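Local atomic coordinates of putative SnoaL-like polyketide cyclase (Shewanella denitrificans, PDB entry 3LZA), a protein that is of uncertain function but, as a SnoaL-like member of the NTF2 clan, is probably a polyketide cyclase or related lyase. Residues Y25-S36 with I48-Q58. Residues are numbered along the deposited sequence; the frame is centred on the assembly and turned at random.
Sequences YQTLSKYYNRDS and IGTRSIIAFLQ
Ser36 O takes the N-H of Gly49 in its carbonyl plane at 2.8 Å from Gly49 N, with an N-H...O angle of 165°. This bond ties the turn 33-36 to the start of helix 50-61, within the helix-and-curved-sheet fold of the NTF2 clan. Gly49 is the N-cap residue; a CB there would clash with Arg34 O and with the preceding carbonyl. One residue on, Thr50 N reaches Asn33 O at 3.3 Å, lying well above the carbonyl plane, a bent bond of 136°. The turn is itself braced: Asn33 OD1 accepts from Asp35 N at 2.7 Å, an Asx turn, and Asn33 N donates to Ser36 OG, which is also hydrogen-bonded to Leu122 O.

On the N-terminal side of the turn the contact is mostly apolar. The Tyr32 ring is sandwiched: Leu28 O lies above one face near the rim, and Ile53 CD1 covers the opposite face 4.3 Å from the centroid, a CH-pi contact. Ile54 CD1 meets the ring edge in plane, 3.9 Å from Tyr32 CE2. Tyr32 OH is hydrogen-bonded to Tyr16 OH of helix 8-21, which pins the ring's far end.

Tyr25 meets the C-terminal end of 48-58: with CG anti to its carbonyl carbon (chi1 -53°), it sends its ring obliquely across Leu57 and Gln58, where CE1 lies 3.8 Å from Leu57 CB and CE2 near Gln58 CG. Replacing Tyr25 by an alanine would remove the ring and would probably open a gap beside Leu57 CB and Gln58 CG. Between the two tyrosines, Leu28 and Leu57 cross at about a right angle, and their methyls Leu28 CD2 and Leu57 CD1 are pressed to 3.3 Å, closer than usual van der Waals contact.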
loop_
_atom_site.group_PDB
_atom_site.type_symbol
_atom_site.label_atom_id
_atom_site.label_comp_id
_atom_site.label_asym_id
_atom_site.label_seq_id
_atom_site.Cartn_x
_atom_site.Cartn_y
_atom_site.Cartn_z
ATOM N N TYR A 25 -16.826 -17.508 7.856
ATOM C CA TYR A 25 -15.639 -17.845 8.647
ATOM C C TYR A 25 -15.204 -19.296 8.476
ATOM O O TYR A 25 -14.044 -19.634 8.739
ATOM C CB TYR A 25 -15.835 -17.459 10.118
ATOM C CG TYR A 25 -16.258 -16.005 10.253
ATOM C CD1 TYR A 25 -15.452 -14.980 9.738
ATOM C CD2 TYR A 25 -17.446 -15.650 10.894
ATOM C CE1 TYR A 25 -15.836 -13.625 9.830
ATOM C CE2 TYR A 25 -17.852 -14.290 10.980
ATOM C CZ TYR A 25 -17.006 -13.294 10.466
ATOM O OH TYR A 25 -17.334 -11.957 10.512
ATOM N N GLN A 26 -16.113 -20.147 7.977
ATOM C CA GLN A 26 -15.740 -21.501 7.643
ATOM C C GLN A 26 -14.796 -21.439 6.467
ATOM O O GLN A 26 -13.717 -22.013 6.517
ATOM C CB GLN A 26 -16.979 -22.380 7.340
ATOM C CG GLN A 26 -17.910 -22.637 8.537
ATOM C CD GLN A 26 -18.898 -21.502 8.808
ATOM O OE1 GLN A 26 -19.276 -20.763 7.884
ATOM N NE2 GLN A 26 -19.307 -21.343 10.078
ATOM N N THR A 27 -15.169 -20.712 5.416
ATOM C CA THR A 27 -14.276 -20.555 4.267
ATOM C C THR A 27 -13.035 -19.760 4.630
ATOM O O THR A 27 -11.958 -20.133 4.230
ATOM C CB THR A 27 -15.005 -19.882 3.079
ATOM O OG1 THR A 27 -16.130 -20.674 2.760
ATOM C CG2 THR A 27 -14.116 -19.757 1.805
ATOM N N LEU A 28 -13.176 -18.664 5.372
ATOM C CA LEU A 28 -12.033 -17.822 5.688
ATOM C C LEU A 28 -10.949 -18.608 6.473
ATOM O O LEU A 28 -9.728 -18.498 6.175
ATOM C CB LEU A 28 -12.483 -16.537 6.420
ATOM C CG LEU A 28 -11.447 -15.437 6.550
ATOM C CD1 LEU A 28 -10.950 -14.996 5.150
ATOM C CD2 LEU A 28 -11.987 -14.279 7.346
ATOM N N SER A 29 -11.392 -19.433 7.428
ATOM C CA SER A 29 -10.486 -20.189 8.268
ATOM C C SER A 29 -9.591 -21.110 7.487
ATOM O O SER A 29 -8.500 -21.361 7.957
ATOM C CB SER A 29 -11.209 -21.029 9.337
ATOM O OG SER A 29 -11.949 -22.086 8.785
ATOM N N LYS A 30 -10.035 -21.628 6.332
ATOM C CA LYS A 30 -9.153 -22.411 5.440
ATOM C C LYS A 30 -7.862 -21.688 4.995
ATOM O O LYS A 30 -6.854 -22.353 4.637
ATOM C CB LYS A 30 -9.878 -22.878 4.143
ATOM C CG LYS A 30 -11.167 -23.704 4.280
ATOM C CD LYS A 30 -11.116 -24.809 5.333
ATOM C CE LYS A 30 -12.488 -25.499 5.481
ATOM N NZ LYS A 30 -13.285 -24.906 6.636
ATOM N N TYR A 31 -7.883 -20.355 4.971
ATOM C CA TYR A 31 -6.698 -19.581 4.574
ATOM C C TYR A 31 -5.717 -19.293 5.696
ATOM O O TYR A 31 -4.618 -18.825 5.423
ATOM C CB TYR A 31 -7.102 -18.251 3.944
ATOM C CG TYR A 31 -7.834 -18.389 2.636
ATOM C CD1 TYR A 31 -7.141 -18.475 1.423
ATOM C CD2 TYR A 31 -9.208 -18.413 2.606
ATOM C CE1 TYR A 31 -7.841 -18.569 0.201
ATOM C CE2 TYR A 31 -9.925 -18.523 1.401
ATOM C CZ TYR A 31 -9.232 -18.604 0.209
ATOM O OH TYR A 31 -9.955 -18.689 -0.950
ATOM N N TYR A 32 -6.129 -19.487 6.946
ATOM C CA TYR A 32 -5.291 -19.210 8.099
ATOM C C TYR A 32 -4.662 -20.440 8.755
ATOM O O TYR A 32 -5.257 -21.533 8.827
ATOM C CB TYR A 32 -6.086 -18.475 9.196
ATOM C CG TYR A 32 -6.757 -17.181 8.822
ATOM C CD1 TYR A 32 -6.102 -16.213 8.078
ATOM C CD2 TYR A 32 -8.024 -16.871 9.331
ATOM C CE1 TYR A 32 -6.705 -15.027 7.754
ATOM C CE2 TYR A 32 -8.652 -15.678 9.014
ATOM C CZ TYR A 32 -7.977 -14.736 8.235
ATOM O OH TYR A 32 -8.590 -13.529 7.919
ATOM N N ASN A 33 -3.436 -20.247 9.237
ATOM C CA ASN A 33 -2.788 -21.169 10.176
ATOM C C ASN A 33 -2.498 -20.432 11.504
ATOM O O ASN A 33 -2.852 -19.275 11.650
ATOM C CB ASN A 33 -1.502 -21.711 9.578
ATOM C CG ASN A 33 -0.530 -20.608 9.182
ATOM O OD1 ASN A 33 -0.116 -19.790 10.007
ATOM N ND2 ASN A 33 -0.149 -20.584 7.901
ATOM N N ARG A 34 -1.869 -21.104 12.459
ATOM C CA ARG A 34 -1.546 -20.480 13.754
ATOM C C ARG A 34 -0.603 -19.265 13.655
ATOM O O ARG A 34 -0.547 -18.467 14.564
ATOM C CB ARG A 34 -0.926 -21.533 14.716
ATOM C CG ARG A 34 0.561 -21.840 14.375
ATOM C CD ARG A 34 1.313 -22.636 15.425
ATOM N NE ARG A 34 0.637 -23.890 15.732
ATOM C CZ ARG A 34 0.774 -25.044 15.055
ATOM N NH1 ARG A 34 1.561 -25.129 13.980
ATOM N NH2 ARG A 34 0.123 -26.133 15.472
ATOM N N ASP A 35 0.145 -19.141 12.566
ATOM C CA ASP A 35 1.143 -18.085 12.405
ATOM C C ASP A 35 0.722 -16.946 11.486
ATOM O O ASP A 35 1.510 -16.033 11.244
ATOM C CB ASP A 35 2.411 -18.719 11.906
ATOM C CG ASP A 35 2.875 -19.819 12.843
ATOM O OD1 ASP A 35 2.765 -19.590 14.083
ATOM O OD2 ASP A 35 3.266 -20.886 12.351
ATOM N N SER A 36 -0.507 -16.995 10.977
ATOM C CA SER A 36 -1.027 -15.930 10.083
ATOM C C SER A 36 -1.124 -14.614 10.864
ATOM O O SER A 36 -1.611 -14.582 12.010
ATOM C CB SER A 36 -2.410 -16.317 9.534
ATOM O OG SER A 36 -2.386 -17.490 8.740
ATOM N N ILE A 48 -3.228 -12.502 15.423
ATOM C CA ILE A 48 -2.343 -13.577 14.991
ATOM C C ILE A 48 -2.969 -14.947 15.194
ATOM O O ILE A 48 -3.390 -15.296 16.289
ATOM C CB ILE A 48 -0.972 -13.503 15.734
ATOM C CG1 ILE A 48 -0.314 -12.117 15.516
ATOM C CG2 ILE A 48 -0.054 -14.600 15.201
ATOM C CD1 ILE A 48 0.783 -11.793 16.438
ATOM N N GLY A 49 -2.981 -15.748 14.130
ATOM C CA GLY A 49 -3.537 -17.101 14.166
ATOM C C GLY A 49 -5.037 -17.160 13.879
ATOM O O GLY A 49 -5.750 -16.205 14.119
ATOM N N THR A 50 -5.475 -18.292 13.332
ATOM C CA THR A 50 -6.877 -18.574 12.988
ATOM C C THR A 50 -7.846 -18.137 14.074
ATOM O O THR A 50 -8.760 -17.348 13.846
ATOM C CB THR A 50 -7.063 -20.088 12.675
ATOM O OG1 THR A 50 -6.069 -20.488 11.740
ATOM C CG2 THR A 50 -8.439 -20.353 12.094
ATOM N N ARG A 51 -7.651 -18.644 15.271
ATOM C CA ARG A 51 -8.615 -18.371 16.330
ATOM C C ARG A 51 -8.721 -16.877 16.710
ATOM O O ARG A 51 -9.819 -16.381 16.901
ATOM C CB ARG A 51 -8.285 -19.210 17.541
ATOM C CG ARG A 51 -8.563 -20.698 17.369
ATOM C CD ARG A 51 -8.493 -21.412 18.698
ATOM N NE ARG A 51 -8.752 -22.850 18.600
ATOM C CZ ARG A 51 -9.028 -23.651 19.630
ATOM N NH1 ARG A 51 -9.090 -23.186 20.888
ATOM N NH2 ARG A 51 -9.241 -24.943 19.401
ATOM N N SER A 52 -7.598 -16.179 16.849
ATOM C CA SER A 52 -7.640 -14.760 17.252
ATOM C C SER A 52 -8.175 -13.875 16.147
ATOM O O SER A 52 -8.858 -12.894 16.443
ATOM C CB SER A 52 -6.254 -14.234 17.651
ATOM O OG SER A 52 -5.789 -14.939 18.810
ATOM N N ILE A 53 -7.867 -14.217 14.887
ATOM C CA ILE A 53 -8.263 -13.350 13.737
ATOM C C ILE A 53 -9.779 -13.517 13.552
ATOM O O ILE A 53 -10.517 -12.516 13.414
ATOM C CB ILE A 53 -7.511 -13.712 12.446
ATOM C CG1 ILE A 53 -6.039 -13.300 12.549
ATOM C CG2 ILE A 53 -8.146 -13.039 11.227
ATOM C CD1 ILE A 53 -5.075 -13.847 11.475
ATOM N N ILE A 54 -10.235 -14.768 13.524
ATOM C CA ILE A 54 -11.660 -15.052 13.382
ATOM C C ILE A 54 -12.468 -14.416 14.493
ATOM O O ILE A 54 -13.510 -13.822 14.218
ATOM C CB ILE A 54 -11.955 -16.548 13.244
ATOM C CG1 ILE A 54 -11.339 -17.103 11.953
ATOM C CG2 ILE A 54 -13.470 -16.816 13.291
ATOM C CD1 ILE A 54 -12.001 -16.694 10.709
ATOM N N ALA A 55 -12.021 -14.560 15.737
ATOM C CA ALA A 55 -12.696 -13.982 16.903
ATOM C C ALA A 55 -12.818 -12.455 16.802
ATOM O O ALA A 55 -13.851 -11.898 17.183
ATOM C CB ALA A 55 -12.009 -14.429 18.248
ATOM N N PHE A 56 -11.792 -11.787 16.278
ATOM C CA PHE A 56 -11.805 -10.335 16.076
ATOM C C PHE A 56 -12.800 -9.924 14.988
ATOM O O PHE A 56 -13.516 -8.958 15.138
ATOM C CB PHE A 56 -10.366 -9.813 15.777
ATOM C CG PHE A 56 -10.324 -8.406 15.215
ATOM C CD1 PHE A 56 -10.591 -7.309 16.035
ATOM C CD2 PHE A 56 -9.994 -8.183 13.900
ATOM C CE1 PHE A 56 -10.529 -5.997 15.505
ATOM C CE2 PHE A 56 -9.940 -6.896 13.379
ATOM C CZ PHE A 56 -10.221 -5.808 14.202
ATOM N N LEU A 57 -12.855 -10.687 13.903
ATOM C CA LEU A 57 -13.750 -10.381 12.814
ATOM C C LEU A 57 -15.183 -10.620 13.260
ATOM O O LEU A 57 -16.067 -9.859 12.916
ATOM C CB LEU A 57 -13.434 -11.259 11.590
ATOM C CG LEU A 57 -12.131 -10.951 10.868
ATOM C CD1 LEU A 57 -11.933 -11.942 9.715
ATOM C CD2 LEU A 57 -12.019 -9.494 10.383
ATOM N N GLN A 58 -15.416 -11.659 14.059
ATOM C CA GLN A 58 -16.750 -11.879 14.622
ATOM C C GLN A 58 -17.225 -10.717 15.496
ATOM O O GLN A 58 -18.351 -10.288 15.351
ATOM C CB GLN A 58 -16.808 -13.140 15.477
ATOM C CG GLN A 58 -16.713 -14.422 14.719
ATOM C CD GLN A 58 -16.512 -15.586 15.663
ATOM O OE1 GLN A 58 -16.063 -15.394 16.789
ATOM N NE2 GLN A 58 -16.936 -16.756 15.258
#